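Local coordinates for protein putative aminooxidase (Propionibacterium acnes, PDB 2BA9) that binds flavin-adenine dinucleotide and isomerises polyunsaturated fatty acids, yielding conjugated linoleic acid, on a fold shared with the flavin-containing amine oxidoreductases, at residues A[17-22]-A[214-219]; A[69-74]-A[197-202]; A[207-212]-A[406-411]. One frame throughout, in Å; residues are numbered along the deposited sequence.

Contact 1 (A[17-22]-A[214-219]). With FAD (flavin-adenine dinucleotide), chain D.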
loop_
_atom_site.group_PDB
_atom_site.type_symbol
_atom_site.label_atom_id
_atom_site.label_comp_id
_atom_site.label_asym_id
_atom_site.label_seq_id
_atom_site.Cartn_x
_atom_site.Cartn_y
_atom_site.Cartn_z
ATOM N N ALA A 17 3.589 -9.286 -2.094
ATOM C CA ALA A 17 2.617 -10.039 -2.896
ATOM C C ALA A 17 3.257 -11.233 -3.613
ATOM O O ALA A 17 2.684 -12.315 -3.640
ATOM C CB ALA A 17 1.931 -9.127 -3.897
ATOM N N GLY A 18 4.440 -11.023 -4.190
ATOM C CA GLY A 18 5.157 -12.083 -4.891
ATOM C C GLY A 18 5.652 -13.140 -3.930
ATOM O O GLY A 18 5.474 -14.335 -4.149
ATOM N N LEU A 19 6.281 -12.678 -2.851
ATOM C CA LEU A 19 6.806 -13.574 -1.838
ATOM C C LEU A 19 5.694 -14.405 -1.189
ATOM O O LEU A 19 5.892 -15.577 -0.892
ATOM C CB LEU A 19 7.580 -12.784 -0.787
ATOM C CG LEU A 19 8.838 -12.069 -1.278
ATOM C CD1 LEU A 19 9.360 -11.144 -0.196
ATOM C CD2 LEU A 19 9.918 -13.077 -1.736
ATOM N N ALA A 20 4.537 -13.790 -0.978
ATOM C CA ALA A 20 3.371 -14.488 -0.396
ATOM C C ALA A 20 2.789 -15.499 -1.374
ATOM O O ALA A 20 2.328 -16.571 -0.979
ATOM C CB ALA A 20 2.301 -13.483 0.016
ATOM N N ALA A 21 2.796 -15.144 -2.655
ATOM C CA ALA A 21 2.313 -16.031 -3.694
ATOM C C ALA A 21 3.160 -17.294 -3.681
ATOM O O ALA A 21 2.635 -18.420 -3.731
ATOM C CB ALA A 21 2.372 -15.342 -5.047
ATOM N N GLY A 22 4.476 -17.102 -3.582
ATOM C CA GLY A 22 5.402 -18.226 -3.477
ATOM C C GLY A 22 5.142 -19.079 -2.250
ATOM O O GLY A 22 4.991 -20.299 -2.355
ATOM N N ALA A 214 14.001 -16.243 2.512
ATOM C CA ALA A 214 14.908 -17.279 2.991
ATOM C C ALA A 214 14.205 -18.612 3.265
ATOM O O ALA A 214 14.730 -19.655 2.939
ATOM C CB ALA A 214 15.657 -16.802 4.234
ATOM N N THR A 215 13.004 -18.581 3.833
ATOM C CA THR A 215 12.288 -19.832 4.159
ATOM C C THR A 215 11.702 -20.554 2.936
ATOM O O THR A 215 11.309 -21.721 3.030
ATOM C CB THR A 215 11.136 -19.582 5.155
ATOM O OG1 THR A 215 10.106 -18.840 4.502
ATOM C CG2 THR A 215 11.624 -18.822 6.382
ATOM N N LEU A 216 11.609 -19.854 1.808
ATOM C CA LEU A 216 11.069 -20.425 0.569
ATOM C C LEU A 216 11.977 -21.506 -0.013
ATOM O O LEU A 216 13.206 -21.397 0.042
ATOM C CB LEU A 216 10.893 -19.339 -0.508
ATOM C CG LEU A 216 9.909 -18.215 -0.194
ATOM C CD1 LEU A 216 9.781 -17.272 -1.382
ATOM C CD2 LEU A 216 8.544 -18.800 0.228
ATOM N N GLU A 217 11.337 -22.521 -0.592
ATOM C CA GLU A 217 11.992 -23.569 -1.366
ATOM C C GLU A 217 12.778 -22.937 -2.522
ATOM O O GLU A 217 13.899 -23.350 -2.802
ATOM C CB GLU A 217 10.929 -24.562 -1.895
ATOM C CG GLU A 217 11.446 -25.879 -2.475
ATOM C CD GLU A 217 10.313 -26.776 -2.998
ATOM O OE1 GLU A 217 9.194 -26.733 -2.443
ATOM O OE2 GLU A 217 10.542 -27.535 -3.964
ATOM N N HIS A 218 12.194 -21.925 -3.169
ATOM C CA HIS A 218 12.880 -21.165 -4.217
ATOM C C HIS A 218 12.830 -19.657 -3.934
ATOM O O HIS A 218 11.893 -18.964 -4.345
ATOM C CB HIS A 218 12.274 -21.458 -5.597
ATOM C CG HIS A 218 12.144 -22.914 -5.904
ATOM N ND1 HIS A 218 13.172 -23.655 -6.442
ATOM C CD2 HIS A 218 11.102 -23.765 -5.753
ATOM C CE1 HIS A 218 12.772 -24.906 -6.600
ATOM N NE2 HIS A 218 11.520 -24.998 -6.192
ATOM N N PRO A 219 13.829 -19.150 -3.203
ATOM C CA PRO A 219 13.996 -17.718 -3.008
ATOM C C PRO A 219 14.023 -16.926 -4.325
ATOM O O PRO A 219 14.307 -17.471 -5.409
ATOM C CB PRO A 219 15.336 -17.631 -2.280
ATOM C CG PRO A 219 15.436 -18.922 -1.551
ATOM C CD PRO A 219 14.865 -19.918 -2.483
HETATM P PA FAD D . 5.596 -3.702 -4.018
HETATM O O1A FAD D . 5.797 -3.620 -2.533
HETATM O O2A FAD D . 5.698 -2.404 -4.792
HETATM O O5B FAD D . 6.709 -4.679 -4.628
HETATM C C5B FAD D . 6.659 -4.936 -6.012
HETATM C C4B FAD D . 7.907 -5.674 -6.448
HETATM O O4B FAD D . 7.812 -5.952 -7.831
HETATM C C3B FAD D . 9.173 -4.852 -6.200
HETATM O O3B FAD D . 10.102 -5.611 -5.460
HETATM C C2B FAD D . 9.651 -4.505 -7.591
HETATM O O2B FAD D . 11.061 -4.287 -7.659
HETATM C C1B FAD D . 9.063 -5.664 -8.415
HETATM N N9A FAD D . 8.950 -5.279 -9.833
HETATM C C8A FAD D . 8.318 -4.170 -10.355
HETATM N N7A FAD D . 8.470 -4.176 -11.709
HETATM C C5A FAD D . 9.191 -5.279 -12.055
HETATM C C6A FAD D . 9.657 -5.782 -13.287
HETATM N N6A FAD D . 9.074 -5.345 -14.450
HETATM N N1A FAD D . 10.362 -6.981 -13.296
HETATM C C2A FAD D . 10.664 -7.649 -12.117
HETATM N N3A FAD D . 10.204 -7.139 -10.910
HETATM C C4A FAD D . 9.502 -5.972 -10.873
HETATM N N1 FAD D . 1.480 -0.979 4.001
HETATM C C2 FAD D . 0.834 -1.345 5.165
HETATM O O2 FAD D . 0.270 -2.437 5.236
HETATM N N3 FAD D . 0.800 -0.472 6.234
HETATM C C4 FAD D . 1.435 0.750 6.154
HETATM O O4 FAD D . 1.400 1.503 7.140
HETATM C C4X FAD D . 2.102 1.117 4.981
HETATM N N5 FAD D . 2.730 2.344 4.855
HETATM C C5X FAD D . 3.526 2.647 3.766
HETATM C C6 FAD D . 4.261 3.830 3.732
HETATM C C7 FAD D . 5.088 4.103 2.645
HETATM C C7M FAD D . 5.878 5.380 2.650
HETATM C C8 FAD D . 5.168 3.198 1.589
HETATM C C8M FAD D . 6.040 3.446 0.396
HETATM C C9 FAD D . 4.426 2.021 1.631
HETATM C C9A FAD D . 3.589 1.734 2.710
HETATM N N10 FAD D . 2.813 0.562 2.764
HETATM C C10 FAD D . 2.133 0.226 3.912
HETATM C "C1'" FAD D . 2.425 -0.158 1.516
HETATM C "C2'" FAD D . 3.186 -1.468 1.353
HETATM O "O2'" FAD D . 4.585 -1.303 1.558
HETATM C "C3'" FAD D . 2.893 -1.994 -0.044
HETATM O "O3'" FAD D . 1.480 -2.006 -0.258
HETATM C "C4'" FAD D . 3.489 -3.378 -0.240
HETATM O "O4'" FAD D . 4.909 -3.325 -0.302
HETATM C "C5'" FAD D . 2.893 -3.984 -1.503
HETATM O "O5'" FAD D . 3.627 -5.112 -1.889
HETATM P P FAD D . 3.596 -5.610 -3.430
HETATM O O1P FAD D . 4.511 -6.806 -3.618
HETATM O O2P FAD D . 2.181 -5.913 -3.783
HETATM O O3P FAD D . 4.179 -4.399 -4.309
#
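Leu216 reaches from the turn that follows helix 204-215 onto Leu19 and Gly22 of helix 16-28, the first helix of the Rossmann-type dinucleotide-binding fold; the Gly13, Gly15 and Gly18 spacing fits the GxGxxG pattern of such folds. The contact is small, 117 Å² summed over both sides, and wholly apolar. Each branch of Leu216 has its own partner: CD1 lies 4.2 Å from Leu19 CD2, methyl to methyl, while CD2 rests 4.2 Å from Gly22 C, against bare helix backbone. With no side chain on Gly22, the leucine can settle directly on the main chain there. Leu19 leaves the helix to one side of the turn, and its CD2 branch makes the approach; Leu19 also packs on Leu212 of helix 204-215. Beyond the contact, Leu216 touches Tyr33 and Ile35 of strand 33-36, so the turn bridges the helix and an edge strand of the parallel sheet. Glu26, further along the helix, accepts from Glu217 N. At its other end the helix meets the cofactor: Ala17 N donates to FAD O1P at 3.1 Å with an N-H...O angle of 158°.

Contact 2 (A[69-74]-A[197-202])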
loop_
_atom_site.group_PDB
_atom_site.type_symbol
_atom_site.label_atom_id
_atom_site.label_comp_id
_atom_site.label_asym_id
_atom_site.label_seq_id
_atom_site.Cartn_x
_atom_site.Cartn_y
_atom_site.Cartn_z
ATOM N N THR A 69 -2.976 -12.507 7.777
ATOM C CA THR A 69 -2.042 -13.134 6.830
ATOM C C THR A 69 -0.591 -12.796 7.193
ATOM O O THR A 69 0.271 -13.667 7.169
ATOM C CB THR A 69 -2.355 -12.740 5.379
ATOM O OG1 THR A 69 -3.767 -12.897 5.144
ATOM C CG2 THR A 69 -1.586 -13.612 4.403
ATOM N N ILE A 70 -0.332 -11.549 7.568
ATOM C CA ILE A 70 1.010 -11.188 8.040
ATOM C C ILE A 70 1.380 -11.979 9.296
ATOM O O ILE A 70 2.533 -12.375 9.444
ATOM C CB ILE A 70 1.197 -9.666 8.289
ATOM C CG1 ILE A 70 0.851 -8.865 7.017
ATOM C CG2 ILE A 70 2.643 -9.372 8.738
ATOM C CD1 ILE A 70 1.427 -9.456 5.694
ATOM N N GLN A 71 0.415 -12.251 10.179
ATOM C CA GLN A 71 0.680 -13.122 11.329
ATOM C C GLN A 71 1.123 -14.511 10.881
ATOM O O GLN A 71 2.063 -15.084 11.447
ATOM C CB GLN A 71 -0.537 -13.243 12.243
ATOM C CG GLN A 71 -0.283 -14.095 13.490
ATOM C CD GLN A 71 0.850 -13.559 14.332
ATOM O OE1 GLN A 71 0.751 -12.469 14.894
ATOM N NE2 GLN A 71 1.944 -14.318 14.422
ATOM N N GLU A 72 0.461 -15.052 9.863
ATOM C CA GLU A 72 0.861 -16.352 9.290
ATOM C C GLU A 72 2.295 -16.342 8.740
ATOM O O GLU A 72 3.026 -17.350 8.840
ATOM C CB GLU A 72 -0.093 -16.767 8.179
ATOM C CG GLU A 72 -1.352 -17.456 8.654
ATOM C CD GLU A 72 -2.261 -17.806 7.499
ATOM O OE1 GLU A 72 -1.745 -18.149 6.414
ATOM O OE2 GLU A 72 -3.492 -17.724 7.671
ATOM N N ILE A 73 2.668 -15.205 8.150
ATOM C CA ILE A 73 4.005 -14.996 7.613
ATOM C C ILE A 73 5.028 -14.981 8.737
ATOM O O ILE A 73 6.054 -15.653 8.631
ATOM C CB ILE A 73 4.105 -13.687 6.769
ATOM C CG1 ILE A 73 3.273 -13.808 5.490
ATOM C CG2 ILE A 73 5.552 -13.380 6.407
ATOM C CD1 ILE A 73 3.201 -12.522 4.663
ATOM N N MET A 74 4.750 -14.245 9.821
ATOM C CA MET A 74 5.650 -14.226 10.991
ATOM C C MET A 74 5.802 -15.622 11.646
ATOM O O MET A 74 6.879 -15.962 12.144
ATOM C CB MET A 74 5.179 -13.204 12.045
ATOM C CG MET A 74 5.270 -11.739 11.612
ATOM S SD MET A 74 4.961 -10.568 12.966
ATOM C CE MET A 74 3.170 -10.509 12.964
ATOM N N ASP A 197 -3.357 0.833 18.612
ATOM C CA ASP A 197 -3.020 -0.585 18.737
ATOM C C ASP A 197 -2.354 -1.009 17.423
ATOM O O ASP A 197 -2.992 -1.596 16.541
ATOM C CB ASP A 197 -4.294 -1.391 19.055
ATOM C CG ASP A 197 -4.013 -2.808 19.544
ATOM O OD1 ASP A 197 -2.862 -3.132 19.927
ATOM O OD2 ASP A 197 -4.980 -3.609 19.561
ATOM N N LEU A 198 -1.061 -0.694 17.302
ATOM C CA LEU A 198 -0.347 -0.756 16.022
ATOM C C LEU A 198 0.970 -1.533 16.108
ATOM O O LEU A 198 1.771 -1.315 17.027
ATOM C CB LEU A 198 -0.062 0.664 15.535
ATOM C CG LEU A 198 -1.289 1.499 15.166
ATOM C CD1 LEU A 198 -0.967 2.988 15.177
ATOM C CD2 LEU A 198 -1.821 1.080 13.812
ATOM N N TRP A 199 1.199 -2.430 15.148
ATOM C CA TRP A 199 2.454 -3.179 15.076
ATOM C C TRP A 199 3.552 -2.382 14.381
ATOM O O TRP A 199 3.307 -1.704 13.384
ATOM C CB TRP A 199 2.280 -4.476 14.290
ATOM C CG TRP A 199 1.308 -5.448 14.831
ATOM C CD1 TRP A 199 0.729 -5.451 16.061
ATOM C CD2 TRP A 199 0.826 -6.613 14.156
ATOM N NE1 TRP A 199 -0.097 -6.536 16.185
ATOM C CE2 TRP A 199 -0.053 -7.266 15.028
ATOM C CE3 TRP A 199 1.061 -7.165 12.886
ATOM C CZ2 TRP A 199 -0.698 -8.450 14.682
ATOM C CZ3 TRP A 199 0.422 -8.326 12.542
ATOM C CH2 TRP A 199 -0.448 -8.963 13.433
ATOM N N THR A 200 4.764 -2.487 14.915
ATOM C CA THR A 200 5.977 -2.015 14.258
ATOM C C THR A 200 7.050 -3.063 14.487
ATOM O O THR A 200 6.914 -3.931 15.354
ATOM C CB THR A 200 6.504 -0.666 14.815
ATOM O OG1 THR A 200 6.891 -0.810 16.192
ATOM C CG2 THR A 200 5.452 0.436 14.696
ATOM N N TRP A 201 8.129 -2.957 13.719
ATOM C CA TRP A 201 9.207 -3.938 13.759
ATOM C C TRP A 201 10.540 -3.227 13.960
ATOM O O TRP A 201 10.854 -2.292 13.221
ATOM C CB TRP A 201 9.185 -4.750 12.456
ATOM C CG TRP A 201 7.955 -5.601 12.350
ATOM C CD1 TRP A 201 7.822 -6.892 12.767
ATOM C CD2 TRP A 201 6.682 -5.217 11.837
ATOM N NE1 TRP A 201 6.557 -7.344 12.524
ATOM C CE2 TRP A 201 5.831 -6.334 11.957
ATOM C CE3 TRP A 201 6.180 -4.046 11.270
ATOM C CZ2 TRP A 201 4.497 -6.312 11.537
ATOM C CZ3 TRP A 201 4.854 -4.021 10.855
ATOM C CH2 TRP A 201 4.030 -5.154 10.986
ATOM N N ALA A 202 11.303 -3.661 14.967
ATOM C CA ALA A 202 12.632 -3.082 15.281
ATOM C C ALA A 202 13.567 -3.122 14.085
ATOM O O ALA A 202 14.265 -2.144 13.798
ATOM C CB ALA A 202 13.296 -3.815 16.467
#
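Met74 and Trp201 both carry CG anti to the carbonyl carbon (chi1 -67° in each), and the Met74 chain, extended at chi2, takes SD to the indole N-H. The bend at chi3 (-83°) then swings CE to Trp199, so that sulfur and methyl serve different rings. Trp201 NE1 lies 3.6 Å from Met74 SD, and the N-H...S angle of 169° is nearly straight, so the pair qualifies as a weak hydrogen bond. The sulfur sits at the edge of the indole, in its plane, 4.8 Å from the centroid of the five-membered ring. This is a Met-aromatic contact of the edge kind, in which the sulfur meets the N-H rather than the pi face.

The methyl makes the closer apolar approach. Met74 CE is 3.5 Å from Trp199 CZ3, meeting the benzene part of that indole obliquely. Gln71, about one helical turn back, adds a looser touch at the same end of the ring: its OE1 lies 4.0 Å from Trp199 CH2, the amide standing steeply to the ring plane. The NE2 of this amide is held by Asp75, also on the helix.

The 69-74 segment belongs to helix 68-77. Residues 197-202 form an extended linker, without regular secondary structure, that joins helix 187-195 to helix 204-215. Backbone bonds of Trp199 with Gly63 and of Thr200 with Gly83 anchor the linker to neighbouring loops. On other sides of helix 68-77, Ile73 packs on helix 204-215 and Thr69 on helix 408-423, placing this contact at a junction of helices with the linker.

Contact 3 (A[207-212]-A[406-411]). With NA (sodium ion), chain B; FAD (flavin-adenine dinucleotide), chain D.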
loop_
_atom_site.group_PDB
_atom_site.type_symbol
_atom_site.label_atom_id
_atom_site.label_comp_id
_atom_site.label_asym_id
_atom_site.label_seq_id
_atom_site.Cartn_x
_atom_site.Cartn_y
_atom_site.Cartn_z
ATOM N N ALA A 207 12.396 -6.667 7.066
ATOM C CA ALA A 207 13.079 -7.823 7.665
ATOM C C ALA A 207 12.335 -9.139 7.488
ATOM O O ALA A 207 12.938 -10.142 7.131
ATOM C CB ALA A 207 13.337 -7.580 9.150
ATOM N N MET A 208 11.029 -9.129 7.761
ATOM C CA MET A 208 10.234 -10.353 7.744
ATOM C C MET A 208 9.998 -10.911 6.337
ATOM O O MET A 208 9.784 -12.107 6.170
ATOM C CB MET A 208 8.896 -10.152 8.481
ATOM C CG MET A 208 7.969 -9.079 7.911
ATOM S SD MET A 208 6.775 -8.522 9.164
ATOM C CE MET A 208 5.903 -7.218 8.269
ATOM N N PHE A 209 10.035 -10.046 5.333
ATOM C CA PHE A 209 9.941 -10.482 3.949
ATOM C C PHE A 209 11.307 -10.947 3.425
ATOM O O PHE A 209 11.385 -11.834 2.583
ATOM C CB PHE A 209 9.339 -9.378 3.098
ATOM C CG PHE A 209 7.911 -9.096 3.432
ATOM C CD1 PHE A 209 6.906 -10.002 3.069
ATOM C CD2 PHE A 209 7.563 -7.965 4.141
ATOM C CE1 PHE A 209 5.566 -9.766 3.390
ATOM C CE2 PHE A 209 6.236 -7.713 4.461
ATOM C CZ PHE A 209 5.226 -8.616 4.078
ATOM N N GLU A 210 12.386 -10.363 3.942
ATOM C CA GLU A 210 13.712 -10.923 3.697
ATOM C C GLU A 210 13.759 -12.346 4.254
ATOM O O GLU A 210 14.159 -13.277 3.561
ATOM C CB GLU A 210 14.805 -10.033 4.297
ATOM C CG GLU A 210 14.945 -8.720 3.564
ATOM C CD GLU A 210 15.905 -7.741 4.228
ATOM O OE1 GLU A 210 15.984 -7.658 5.477
ATOM O OE2 GLU A 210 16.555 -7.009 3.473
ATOM N N HIS A 211 13.276 -12.529 5.478
ATOM C CA HIS A 211 13.283 -13.852 6.097
ATOM C C HIS A 211 12.295 -14.829 5.444
ATOM O O HIS A 211 12.594 -16.009 5.304
ATOM C CB HIS A 211 12.989 -13.742 7.579
ATOM C CG HIS A 211 13.921 -12.833 8.308
ATOM N ND1 HIS A 211 13.569 -12.196 9.476
ATOM C CD2 HIS A 211 15.182 -12.424 8.018
ATOM C CE1 HIS A 211 14.581 -11.456 9.890
ATOM N NE2 HIS A 211 15.569 -11.574 9.020
ATOM N N LEU A 212 11.125 -14.343 5.044
ATOM C CA LEU A 212 10.182 -15.175 4.306
ATOM C C LEU A 212 10.833 -15.765 3.049
ATOM O O LEU A 212 10.681 -16.960 2.761
ATOM C CB LEU A 212 8.924 -14.382 3.914
ATOM C CG LEU A 212 7.887 -15.120 3.044
ATOM C CD1 LEU A 212 7.370 -16.424 3.718
ATOM C CD2 LEU A 212 6.742 -14.187 2.700
ATOM N N GLY A 406 -3.382 -1.045 -1.711
ATOM C CA GLY A 406 -1.983 -0.731 -1.500
ATOM C C GLY A 406 -1.496 -0.874 -0.065
ATOM O O GLY A 406 -0.874 0.046 0.451
ATOM N N ASN A 407 -1.766 -2.012 0.585
ATOM C CA ASN A 407 -1.108 -2.349 1.870
ATOM C C ASN A 407 -0.637 -3.795 1.896
ATOM O O ASN A 407 -1.072 -4.603 1.070
ATOM C CB ASN A 407 -1.916 -1.875 3.109
ATOM C CG ASN A 407 -2.850 -2.939 3.755
ATOM O OD1 ASN A 407 -2.633 -4.154 3.719
ATOM N ND2 ASN A 407 -3.877 -2.427 4.431
ATOM N N PHE A 408 0.314 -4.099 2.784
ATOM C CA PHE A 408 1.039 -5.369 2.668
ATOM C C PHE A 408 0.260 -6.568 3.223
ATOM O O PHE A 408 0.485 -7.701 2.801
ATOM C CB PHE A 408 2.500 -5.291 3.165
ATOM C CG PHE A 408 2.675 -4.918 4.626
ATOM C CD1 PHE A 408 2.536 -5.869 5.635
ATOM C CD2 PHE A 408 3.099 -3.643 4.975
ATOM C CE1 PHE A 408 2.749 -5.533 6.970
ATOM C CE2 PHE A 408 3.301 -3.302 6.313
ATOM C CZ PHE A 408 3.113 -4.254 7.306
ATOM N N ASP A 409 -0.691 -6.342 4.117
ATOM C CA ASP A 409 -1.560 -7.447 4.508
ATOM C C ASP A 409 -2.561 -7.756 3.402
ATOM O O ASP A 409 -2.843 -8.916 3.121
ATOM C CB ASP A 409 -2.301 -7.156 5.808
ATOM C CG ASP A 409 -3.115 -8.345 6.277
ATOM O OD1 ASP A 409 -2.510 -9.345 6.751
ATOM O OD2 ASP A 409 -4.357 -8.278 6.149
ATOM N N GLU A 410 -3.075 -6.713 2.759
ATOM C CA GLU A 410 -4.114 -6.885 1.748
ATOM C C GLU A 410 -3.583 -7.654 0.557
ATOM O O GLU A 410 -4.256 -8.572 0.067
ATOM C CB GLU A 410 -4.710 -5.545 1.308
ATOM C CG GLU A 410 -5.583 -4.863 2.370
ATOM C CD GLU A 410 -6.877 -5.624 2.699
ATOM O OE1 GLU A 410 -7.561 -6.100 1.773
ATOM O OE2 GLU A 410 -7.227 -5.729 3.899
ATOM N N VAL A 411 -2.382 -7.299 0.098
ATOM C CA VAL A 411 -1.776 -7.976 -1.044
ATOM C C VAL A 411 -1.389 -9.428 -0.729
ATOM O O VAL A 411 -1.575 -10.305 -1.567
ATOM C CB VAL A 411 -0.553 -7.213 -1.635
ATOM C CG1 VAL A 411 -0.925 -5.744 -1.964
ATOM C CG2 VAL A 411 0.639 -7.299 -0.729
HETATM NA NA NA B . -9.221 -5.686 5.102
HETATM P PA FAD D . 5.596 -3.702 -4.018
HETATM O O1A FAD D . 5.797 -3.620 -2.533
HETATM O O2A FAD D . 5.698 -2.404 -4.792
HETATM O O5B FAD D . 6.709 -4.679 -4.628
HETATM C C5B FAD D . 6.659 -4.936 -6.012
HETATM C C4B FAD D . 7.907 -5.674 -6.448
HETATM O O4B FAD D . 7.812 -5.952 -7.831
HETATM C C3B FAD D . 9.173 -4.852 -6.200
HETATM O O3B FAD D . 10.102 -5.611 -5.460
HETATM C C2B FAD D . 9.651 -4.505 -7.591
HETATM O O2B FAD D . 11.061 -4.287 -7.659
HETATM C C1B FAD D . 9.063 -5.664 -8.415
HETATM N N9A FAD D . 8.950 -5.279 -9.833
HETATM C C8A FAD D . 8.318 -4.170 -10.355
HETATM N N7A FAD D . 8.470 -4.176 -11.709
HETATM C C5A FAD D . 9.191 -5.279 -12.055
HETATM C C6A FAD D . 9.657 -5.782 -13.287
HETATM N N6A FAD D . 9.074 -5.345 -14.450
HETATM N N1A FAD D . 10.362 -6.981 -13.296
HETATM C C2A FAD D . 10.664 -7.649 -12.117
HETATM N N3A FAD D . 10.204 -7.139 -10.910
HETATM C C4A FAD D . 9.502 -5.972 -10.873
HETATM N N1 FAD D . 1.480 -0.979 4.001
HETATM C C2 FAD D . 0.834 -1.345 5.165
HETATM O O2 FAD D . 0.270 -2.437 5.236
HETATM N N3 FAD D . 0.800 -0.472 6.234
HETATM C C4 FAD D . 1.435 0.750 6.154
HETATM O O4 FAD D . 1.400 1.503 7.140
HETATM C C4X FAD D . 2.102 1.117 4.981
HETATM N N5 FAD D . 2.730 2.344 4.855
HETATM C C5X FAD D . 3.526 2.647 3.766
HETATM C C6 FAD D . 4.261 3.830 3.732
HETATM C C7 FAD D . 5.088 4.103 2.645
HETATM C C7M FAD D . 5.878 5.380 2.650
HETATM C C8 FAD D . 5.168 3.198 1.589
HETATM C C8M FAD D . 6.040 3.446 0.396
HETATM C C9 FAD D . 4.426 2.021 1.631
HETATM C C9A FAD D . 3.589 1.734 2.710
HETATM N N10 FAD D . 2.813 0.562 2.764
HETATM C C10 FAD D . 2.133 0.226 3.912
HETATM C "C1'" FAD D . 2.425 -0.158 1.516
HETATM C "C2'" FAD D . 3.186 -1.468 1.353
HETATM O "O2'" FAD D . 4.585 -1.303 1.558
HETATM C "C3'" FAD D . 2.893 -1.994 -0.044
HETATM O "O3'" FAD D . 1.480 -2.006 -0.258
HETATM C "C4'" FAD D . 3.489 -3.378 -0.240
HETATM O "O4'" FAD D . 4.909 -3.325 -0.302
HETATM C "C5'" FAD D . 2.893 -3.984 -1.503
HETATM O "O5'" FAD D . 3.627 -5.112 -1.889
HETATM P P FAD D . 3.596 -5.610 -3.430
HETATM O O1P FAD D . 4.511 -6.806 -3.618
HETATM O O2P FAD D . 2.181 -5.913 -3.783
HETATM O O3P FAD D . 4.179 -4.399 -4.309
HETATM O O HOH W 1 -10.020 -6.540 2.995
HETATM O O HOH W 2 -8.450 -4.150 6.691
HETATM O O HOH W 3 -11.182 -5.349 5.847
#
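Phe408 meets Met208 and Phe209 across the two segments, its CG placed between the backbone N and the carbonyl carbon (chi1 61°). Met208 has the same first torsion but runs extended beyond CG, so its terminal methyl makes the touch: CE lies 3.8 Å from Phe408 CE1. The Phe209 side chain instead has CG beside its backbone N, and its CZ comes to 4.1 Å from Phe408 CD1. That carbon lies near the plane of the Phe209 ring, at its edge, while CZ approaches the Phe408 ring obliquely.

Over one face of Phe408 stands the flavin carbonyl oxygen, FAD O2, 3.0 Å above the plane and offset toward the rim. The same oxygen accepts from Phe408 N at 3.0 Å, so backbone and ring both meet this end of the isoalloxazine. Asn407 caps the helix: its OD1 receives Glu410 N at 2.8 Å. Glu410, bent at chi2 (-66°), carries OE2 to the sodium ion at 2.3 Å; Lys183 O and three waters are the other ligands of the ion.

The start of helix 408-423 thus faces helix 204-215, and helix 68-77 borders both, Ile70 touching Met208 and Phe408 and Ile73 packing on Phe209.

Contacts 1 and 3 reach FAD directly; contact 2 lies beside contact 3. Contacts 1 and 3 share helix 204-215 and have centres 11 Å apart; they touch through Leu19 CD1, 3.5 Å from Phe209 O. On the cofactor, contact 1 meets a phosphate oxygen, while contact 3 extends from the flavin O2 to the phosphate. Contacts 2 and 3 are closer, 9 Å between centres: Asp409 OD1 lies 3.2 Å from Ile70 N, a probable hydrogen bond, and Met208 SD packs 3.6 Å from Trp201 NE1. Contacts 1 and 2 do not touch, their centres being 17 Å apart. Contact 2 does not touch FAD, the Trp201 side chain lying about 7 Å from it.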